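Local coordinates for protein FAD-binding oxidoreductase (Gulosibacter chungangensis, PDB 7PBG) that oxidises 4-ethylphenol with the help of a covalently bound FAD, probably dehydrogenating it to 4-vinylphenol, at residues A83-R88 against V126-D131; M163-G168 against D174-R179. One frame throughout, in Å; residues are numbered along the deposited sequence.

Contact 1: A83-R88 against V126-D131; sequences AFSGGR and VEPGVD. With FAD (flavin-adenine dinucleotide), chain C.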
loop_
_atom_site.group_PDB
_atom_site.type_symbol
_atom_site.label_atom_id
_atom_site.label_comp_id
_atom_site.label_asym_id
_atom_site.label_seq_id
_atom_site.Cartn_x
_atom_site.Cartn_y
_atom_site.Cartn_z
ATOM N N ALA A 83 12.147 3.102 20.411
ATOM C CA ALA A 83 11.431 1.834 20.564
ATOM C C ALA A 83 11.717 0.951 19.343
ATOM O O ALA A 83 11.700 1.424 18.184
ATOM C CB ALA A 83 9.969 2.113 20.699
ATOM N N PHE A 84 11.918 -0.317 19.594
ATOM C CA PHE A 84 12.159 -1.286 18.508
ATOM C C PHE A 84 11.650 -2.622 18.989
ATOM O O PHE A 84 11.377 -2.813 20.176
ATOM C CB PHE A 84 13.655 -1.334 18.156
ATOM C CG PHE A 84 14.601 -1.434 19.324
ATOM C CD1 PHE A 84 14.890 -2.649 19.950
ATOM C CD2 PHE A 84 15.153 -0.284 19.857
ATOM C CE1 PHE A 84 15.731 -2.695 21.051
ATOM C CE2 PHE A 84 15.983 -0.341 20.963
ATOM C CZ PHE A 84 16.280 -1.539 21.553
ATOM N N SER A 85 11.509 -3.511 18.033
ATOM C CA SER A 85 10.948 -4.851 18.248
ATOM C C SER A 85 12.036 -5.828 18.669
ATOM O O SER A 85 11.950 -6.351 19.801
ATOM C CB SER A 85 10.201 -5.265 17.029
ATOM O OG SER A 85 9.104 -4.412 16.838
ATOM N N GLY A 86 12.925 -6.184 17.742
ATOM C CA GLY A 86 14.054 -7.084 17.983
ATOM C C GLY A 86 15.337 -6.313 18.216
ATOM O O GLY A 86 16.215 -6.835 18.947
ATOM N N GLY A 87 15.467 -5.135 17.621
ATOM C CA GLY A 87 16.701 -4.334 17.727
ATOM C C GLY A 87 17.877 -4.928 16.958
ATOM O O GLY A 87 19.021 -4.677 17.331
ATOM N N ARG A 88 17.616 -5.768 15.966
ATOM C CA ARG A 88 18.663 -6.376 15.122
ATOM C C ARG A 88 18.709 -5.714 13.739
ATOM O O ARG A 88 19.005 -6.429 12.756
ATOM C CB ARG A 88 18.465 -7.893 15.101
ATOM C CG ARG A 88 18.544 -8.504 16.492
ATOM C CD ARG A 88 18.312 -9.990 16.542
ATOM N NE ARG A 88 18.320 -10.460 17.922
ATOM C CZ ARG A 88 17.310 -10.372 18.788
ATOM N NH1 ARG A 88 16.127 -9.899 18.427
ATOM N NH2 ARG A 88 17.486 -10.790 20.031
ATOM N N VAL A 126 0.994 -10.615 15.249
ATOM C CA VAL A 126 2.267 -10.741 15.997
ATOM C C VAL A 126 2.452 -9.559 16.936
ATOM O O VAL A 126 2.041 -8.431 16.612
ATOM C CB VAL A 126 3.476 -10.905 15.055
ATOM C CG1 VAL A 126 3.333 -12.175 14.247
ATOM C CG2 VAL A 126 3.659 -9.714 14.137
ATOM N N GLU A 127 3.103 -9.838 18.026
ATOM C CA GLU A 127 3.690 -8.806 18.911
ATOM C C GLU A 127 5.109 -8.517 18.435
ATOM O O GLU A 127 5.723 -9.224 17.617
ATOM C CB GLU A 127 3.617 -9.302 20.369
ATOM C CG GLU A 127 2.182 -9.437 20.843
ATOM C CD GLU A 127 2.034 -9.703 22.320
ATOM O OE1 GLU A 127 2.868 -10.459 22.851
ATOM O OE2 GLU A 127 1.159 -9.033 22.969
ATOM N N PRO A 128 5.741 -7.478 18.991
ATOM C CA PRO A 128 7.047 -7.064 18.499
ATOM C C PRO A 128 8.143 -8.139 18.490
ATOM O O PRO A 128 8.950 -8.171 17.604
ATOM C CB PRO A 128 7.410 -5.898 19.427
ATOM C CG PRO A 128 6.084 -5.351 19.855
ATOM C CD PRO A 128 5.153 -6.544 19.977
ATOM N N GLY A 129 8.193 -9.004 19.504
ATOM C CA GLY A 129 9.328 -9.898 19.693
ATOM C C GLY A 129 9.239 -11.154 18.856
ATOM O O GLY A 129 10.191 -11.981 18.925
ATOM N N VAL A 130 8.165 -11.328 18.081
ATOM C CA VAL A 130 8.074 -12.528 17.208
ATOM C C VAL A 130 9.051 -12.373 16.041
ATOM O O VAL A 130 8.939 -11.401 15.253
ATOM C CB VAL A 130 6.670 -12.767 16.646
ATOM C CG1 VAL A 130 6.649 -14.000 15.757
ATOM C CG2 VAL A 130 5.607 -12.876 17.745
ATOM N N ASP A 131 9.989 -13.307 15.928
ATOM C CA ASP A 131 10.985 -13.332 14.842
ATOM C C ASP A 131 10.499 -14.321 13.797
ATOM O O ASP A 131 9.499 -15.014 14.013
ATOM C CB ASP A 131 12.423 -13.593 15.300
ATOM C CG ASP A 131 12.659 -14.862 16.080
ATOM O OD1 ASP A 131 11.786 -15.756 16.049
ATOM O OD2 ASP A 131 13.750 -14.974 16.656
HETATM P PA FAD C . 14.062 -3.707 14.647
HETATM O O1A FAD C . 15.503 -3.379 14.866
HETATM O O2A FAD C . 13.249 -4.200 15.819
HETATM O O5B FAD C . 13.356 -2.425 14.082
HETATM C C5B FAD C . 13.943 -1.634 13.058
HETATM C C4B FAD C . 13.439 -0.222 13.224
HETATM O O4B FAD C . 11.998 -0.163 13.013
HETATM C C3B FAD C . 13.635 0.405 14.613
HETATM O O3B FAD C . 14.951 0.932 14.765
HETATM C C2B FAD C . 12.490 1.429 14.677
HETATM O O2B FAD C . 12.873 2.601 13.982
HETATM C C1B FAD C . 11.370 0.675 13.969
HETATM N N9A FAD C . 10.559 -0.146 14.829
HETATM C C8A FAD C . 10.683 -1.488 15.003
HETATM N N7A FAD C . 9.794 -1.962 15.826
HETATM C C5A FAD C . 9.088 -0.867 16.265
HETATM C C6A FAD C . 7.983 -0.742 17.112
HETATM N N6A FAD C . 7.446 -1.775 17.773
HETATM N N1A FAD C . 7.509 0.507 17.321
HETATM C C2A FAD C . 8.070 1.543 16.646
HETATM N N3A FAD C . 9.089 1.533 15.796
HETATM C C4A FAD C . 9.558 0.277 15.650
HETATM N N1 FAD C . 16.749 -6.573 5.683
HETATM C C2 FAD C . 15.733 -6.879 4.896
HETATM O O2 FAD C . 14.650 -6.242 4.961
HETATM N N3 FAD C . 15.784 -7.932 4.059
HETATM C C4 FAD C . 16.907 -8.693 3.900
HETATM O O4 FAD C . 16.873 -9.699 3.165
HETATM C C4X FAD C . 18.012 -8.381 4.669
HETATM N N5 FAD C . 19.091 -9.099 4.504
HETATM C C5X FAD C . 20.170 -8.775 5.290
HETATM C C6 FAD C . 21.332 -9.546 5.150
HETATM C C7 FAD C . 22.447 -9.331 5.937
HETATM C C7M FAD C . 23.671 -10.205 5.759
HETATM C C8 FAD C . 22.395 -8.311 6.911
HETATM C C8M FAD C . 23.579 -8.040 7.788
HETATM C C9 FAD C . 21.270 -7.522 7.034
HETATM C C9A FAD C . 20.123 -7.736 6.247
HETATM N N10 FAD C . 18.951 -6.999 6.387
HETATM C C10 FAD C . 17.847 -7.308 5.606
HETATM C "C1'" FAD C . 18.801 -5.950 7.428
HETATM C "C2'" FAD C . 18.261 -6.487 8.763
HETATM O "O2'" FAD C . 18.911 -7.752 9.126
HETATM C "C3'" FAD C . 16.747 -6.783 8.789
HETATM O "O3'" FAD C . 16.039 -5.749 8.150
HETATM C "C4'" FAD C . 16.138 -7.001 10.181
HETATM O "O4'" FAD C . 14.937 -7.781 10.075
HETATM C "C5'" FAD C . 15.846 -5.690 10.860
HETATM O "O5'" FAD C . 15.966 -5.790 12.285
HETATM P P FAD C . 14.710 -6.138 13.206
HETATM O O1P FAD C . 15.222 -6.648 14.520
HETATM O O2P FAD C . 13.826 -7.030 12.394
HETATM O O3P FAD C . 13.975 -4.733 13.415
HETATM O O HOH W 1 12.881 -10.678 18.660
#
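S85 and P128 meet behind the pyrophosphate-binding loop of the PCMH-type FAD-binding domain, the glycine-containing turn that follows strand 81-84. P128 belongs to a type I turn, E127 to V130, between strand 123-126 and helix 132-142. The touch is small: S85 CB rests 3.2 Å from P128 O, and S85 OG passes alongside the proline ring, 3.4 Å from P128 CB. P128 O also accepts a hydrogen bond from S157 OG, which ties the turn to another FAD-binding residue. With OG beside its own backbone N (chi1 -64°), the S85 hydroxyl is directed at the adenine and donates to FAD N7A at 2.7 Å. Three successive amides converge on one phosphate oxygen: G86 N reaches FAD O2A at 2.8 Å, G87 N reaches FAD O2A at 3.0 Å in a nearly straight bond (173°), and S85 N adds a weak, more bent one. R88 N turns to the second phosphate and meets FAD O1P at 2.9 Å. A CB on G86 would run into O1P, and one on G87, whose phi is positive (71°), would strike the ring of F84; both places suit glycine. The R88 side chain, extended from CG to NE, reaches back toward the turn, where a water donates to G129 O at 3.0 Å and accepts a weak bond from R88 NH1. The diphosphate is thus gripped here mainly by main-chain N-H groups, whose dipoles probably offset part of its charge, while the S85 hydroxyl reads an adenine acceptor and P128 backs that serine.

Contact 2: M163-G168 against D174-R179; sequences MEHGVG and DHSMWR. With FAD (flavin-adenine dinucleotide), chain C.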
loop_
_atom_site.group_PDB
_atom_site.type_symbol
_atom_site.label_atom_id
_atom_site.label_comp_id
_atom_site.label_asym_id
_atom_site.label_seq_id
_atom_site.Cartn_x
_atom_site.Cartn_y
_atom_site.Cartn_z
ATOM N N MET A 163 8.415 -2.343 9.785
ATOM C CA MET A 163 8.462 -0.889 10.118
ATOM C C MET A 163 9.617 -0.200 9.379
ATOM O O MET A 163 9.593 1.055 9.285
ATOM C CB MET A 163 8.647 -0.627 11.606
ATOM C CG MET A 163 7.715 -1.350 12.508
ATOM S SD MET A 163 6.141 -0.567 12.623
ATOM C CE MET A 163 6.434 1.004 13.453
ATOM N N GLU A 164 10.596 -0.943 8.863
ATOM C CA GLU A 164 11.703 -0.402 8.042
ATOM C C GLU A 164 11.416 -0.532 6.540
ATOM O O GLU A 164 12.324 -0.269 5.757
ATOM C CB GLU A 164 13.010 -1.139 8.359
ATOM C CG GLU A 164 13.657 -0.585 9.604
ATOM C CD GLU A 164 14.382 0.737 9.354
ATOM O OE1 GLU A 164 13.831 1.797 9.771
ATOM O OE2 GLU A 164 15.516 0.709 8.770
ATOM N N HIS A 165 10.216 -0.964 6.128
ATOM C CA HIS A 165 9.936 -1.313 4.723
ATOM C C HIS A 165 10.939 -2.370 4.305
ATOM O O HIS A 165 11.464 -2.339 3.167
ATOM C CB HIS A 165 9.960 -0.086 3.759
ATOM C CG HIS A 165 9.147 -0.313 2.510
ATOM N ND1 HIS A 165 9.650 -0.972 1.390
ATOM C CD2 HIS A 165 7.881 0.032 2.185
ATOM C CE1 HIS A 165 8.724 -1.000 0.443
ATOM N NE2 HIS A 165 7.643 -0.374 0.909
ATOM N N GLY A 166 11.120 -3.381 5.144
ATOM C CA GLY A 166 11.998 -4.485 4.818
ATOM C C GLY A 166 11.360 -5.459 3.856
ATOM O O GLY A 166 10.156 -5.359 3.549
ATOM N N VAL A 167 12.156 -6.417 3.391
ATOM C CA VAL A 167 11.723 -7.317 2.290
ATOM C C VAL A 167 12.256 -8.709 2.512
ATOM O O VAL A 167 13.309 -8.906 3.157
ATOM C CB VAL A 167 12.166 -6.823 0.903
ATOM C CG1 VAL A 167 11.567 -5.461 0.601
ATOM C CG2 VAL A 167 13.682 -6.799 0.771
ATOM N N GLY A 168 11.545 -9.632 1.884
ATOM C CA GLY A 168 11.987 -11.016 1.740
ATOM C C GLY A 168 12.033 -11.390 0.291
ATOM O O GLY A 168 12.319 -10.532 -0.534
ATOM N N ASP A 174 7.194 -8.027 -0.287
ATOM C CA ASP A 174 6.986 -6.623 0.166
ATOM C C ASP A 174 6.185 -6.650 1.470
ATOM O O ASP A 174 4.954 -6.650 1.461
ATOM C CB ASP A 174 6.256 -5.788 -0.894
ATOM C CG ASP A 174 6.204 -4.303 -0.584
ATOM O OD1 ASP A 174 6.496 -3.932 0.541
ATOM O OD2 ASP A 174 5.953 -3.501 -1.501
ATOM N N HIS A 175 6.898 -6.670 2.573
ATOM C CA HIS A 175 6.333 -6.828 3.920
ATOM C C HIS A 175 5.321 -5.724 4.176
ATOM O O HIS A 175 4.278 -6.005 4.747
ATOM C CB HIS A 175 7.477 -6.890 4.928
ATOM C CG HIS A 175 8.346 -8.085 4.719
ATOM N ND1 HIS A 175 9.553 -8.237 5.354
ATOM C CD2 HIS A 175 8.201 -9.175 3.911
ATOM C CE1 HIS A 175 10.068 -9.391 5.007
ATOM N NE2 HIS A 175 9.262 -9.995 4.114
ATOM N N SER A 176 5.569 -4.540 3.665
ATOM C CA SER A 176 4.657 -3.391 3.874
ATOM C C SER A 176 3.317 -3.638 3.193
ATOM O O SER A 176 2.319 -3.105 3.659
ATOM C CB SER A 176 5.230 -2.093 3.389
ATOM O OG SER A 176 5.227 -2.051 1.986
ATOM N N MET A 177 3.287 -4.373 2.097
ATOM C CA MET A 177 2.040 -4.688 1.352
ATOM C C MET A 177 1.162 -5.648 2.154
ATOM O O MET A 177 -0.072 -5.495 2.157
ATOM C CB MET A 177 2.409 -5.341 0.015
ATOM C CG MET A 177 1.257 -5.746 -0.872
ATOM S SD MET A 177 1.946 -6.172 -2.536
ATOM C CE MET A 177 3.230 -4.949 -2.744
ATOM N N TRP A 178 1.765 -6.559 2.892
ATOM C CA TRP A 178 1.015 -7.629 3.589
ATOM C C TRP A 178 0.741 -7.317 5.051
ATOM O O TRP A 178 -0.105 -8.005 5.625
ATOM C CB TRP A 178 1.712 -8.961 3.343
ATOM C CG TRP A 178 1.843 -9.146 1.872
ATOM C CD1 TRP A 178 2.980 -9.054 1.120
ATOM C CD2 TRP A 178 0.755 -9.297 0.947
ATOM N NE1 TRP A 178 2.675 -9.208 -0.198
ATOM C CE2 TRP A 178 1.328 -9.369 -0.341
ATOM C CE3 TRP A 178 -0.636 -9.417 1.081
ATOM C CZ2 TRP A 178 0.567 -9.543 -1.492
ATOM C CZ3 TRP A 178 -1.395 -9.567 -0.063
ATOM C CH2 TRP A 178 -0.798 -9.622 -1.325
ATOM N N ARG A 179 1.404 -6.289 5.590
ATOM C CA ARG A 179 1.041 -5.624 6.859
ATOM C C ARG A 179 -0.434 -5.235 6.791
ATOM O O ARG A 179 -0.827 -4.516 5.857
ATOM C CB ARG A 179 1.913 -4.392 7.027
ATOM C CG ARG A 179 1.599 -3.522 8.245
ATOM C CD ARG A 179 2.240 -2.182 8.074
ATOM N NE ARG A 179 1.520 -1.416 7.057
ATOM C CZ ARG A 179 2.046 -0.555 6.200
ATOM N NH1 ARG A 179 3.330 -0.289 6.236
ATOM N NH2 ARG A 179 1.287 0.032 5.302
HETATM P PA FAD C . 14.062 -3.707 14.647
HETATM O O1A FAD C . 15.503 -3.379 14.866
HETATM O O2A FAD C . 13.249 -4.200 15.819
HETATM O O5B FAD C . 13.356 -2.425 14.082
HETATM C C5B FAD C . 13.943 -1.634 13.058
HETATM C C4B FAD C . 13.439 -0.222 13.224
HETATM O O4B FAD C . 11.998 -0.163 13.013
HETATM C C3B FAD C . 13.635 0.405 14.613
HETATM O O3B FAD C . 14.951 0.932 14.765
HETATM C C2B FAD C . 12.490 1.429 14.677
HETATM O O2B FAD C . 12.873 2.601 13.982
HETATM C C1B FAD C . 11.370 0.675 13.969
HETATM N N9A FAD C . 10.559 -0.146 14.829
HETATM C C8A FAD C . 10.683 -1.488 15.003
HETATM N N7A FAD C . 9.794 -1.962 15.826
HETATM C C5A FAD C . 9.088 -0.867 16.265
HETATM C C6A FAD C . 7.983 -0.742 17.112
HETATM N N6A FAD C . 7.446 -1.775 17.773
HETATM N N1A FAD C . 7.509 0.507 17.321
HETATM C C2A FAD C . 8.070 1.543 16.646
HETATM N N3A FAD C . 9.089 1.533 15.796
HETATM C C4A FAD C . 9.558 0.277 15.650
HETATM N N1 FAD C . 16.749 -6.573 5.683
HETATM C C2 FAD C . 15.733 -6.879 4.896
HETATM O O2 FAD C . 14.650 -6.242 4.961
HETATM N N3 FAD C . 15.784 -7.932 4.059
HETATM C C4 FAD C . 16.907 -8.693 3.900
HETATM O O4 FAD C . 16.873 -9.699 3.165
HETATM C C4X FAD C . 18.012 -8.381 4.669
HETATM N N5 FAD C . 19.091 -9.099 4.504
HETATM C C5X FAD C . 20.170 -8.775 5.290
HETATM C C6 FAD C . 21.332 -9.546 5.150
HETATM C C7 FAD C . 22.447 -9.331 5.937
HETATM C C7M FAD C . 23.671 -10.205 5.759
HETATM C C8 FAD C . 22.395 -8.311 6.911
HETATM C C8M FAD C . 23.579 -8.040 7.788
HETATM C C9 FAD C . 21.270 -7.522 7.034
HETATM C C9A FAD C . 20.123 -7.736 6.247
HETATM N N10 FAD C . 18.951 -6.999 6.387
HETATM C C10 FAD C . 17.847 -7.308 5.606
HETATM C "C1'" FAD C . 18.801 -5.950 7.428
HETATM C "C2'" FAD C . 18.261 -6.487 8.763
HETATM O "O2'" FAD C . 18.911 -7.752 9.126
HETATM C "C3'" FAD C . 16.747 -6.783 8.789
HETATM O "O3'" FAD C . 16.039 -5.749 8.150
HETATM C "C4'" FAD C . 16.138 -7.001 10.181
HETATM O "O4'" FAD C . 14.937 -7.781 10.075
HETATM C "C5'" FAD C . 15.846 -5.690 10.860
HETATM O "O5'" FAD C . 15.966 -5.790 12.285
HETATM P P FAD C . 14.710 -6.138 13.206
HETATM O O1P FAD C . 15.222 -6.648 14.520
HETATM O O2P FAD C . 13.826 -7.030 12.394
HETATM O O3P FAD C . 13.975 -4.733 13.415
HETATM O O HOH W 2 5.817 -1.109 -0.861
HETATM O O HOH W 3 8.253 -3.657 2.885
#
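D174 opens the second segment, its carboxylate near the H165 ring. Its CB starts away from the 163-168 loop, but CG lies anti to the backbone N (chi1 -171°) and brings OD1 to 3.7 Å from H165 CE1, carboxylate and imidazole planes 62° apart. A water in the plane of the H165 ring bonds to NE2 and donates to D174 OD2. D174 is the N-cap of helix 175-178, its OD1 taking a weak bond from S176 N. H175 lays its ring under the backbone facing it: CE1 is 3.4 Å from V167 C, and V167 CA sits over one face. D149 and N161 hold its two nitrogens, so an alanine here would probably leave both without their imidazole partner and open a gap beneath G166-G168. That backbone presents V167 to the flavin pyrimidine, V167 N donating to FAD O2 at 3.0 Å and V167 O accepting from FAD N3 at 2.8 Å, just after a Schellman motif, with H165 at C-prime, has ended helix 158-163. S176 OG donates to D174 OD1 at 2.7 Å, from above the carboxylate plane, and lies 3.1 Å from H165 NE2. S176 N donates to a second water, which donates to G166 O and D174 OD1 over the H165 ring.

Both contacts lie in the FAD-binding domain and serve one cofactor. Contact 1 binds the adenine and diphosphate; contact 2 bonds to the flavin pyrimidine, while M163 and E164 at its start still touch the adenosine. Their centres are 14 Å apart and they do not touch. Helix 158-163 links them: M159 packs on S85 and P128, and its end runs into segment 163-168. Each contact is partly buried, with contact 2 nearer the middle of the chain and burying the larger surface, 279 against 120 Å². Contact 1 joins two loops through a serine and a proline; contact 2 sets H165 against the start of helix 175-178 and packs that helix's own H175 on the loop backbone.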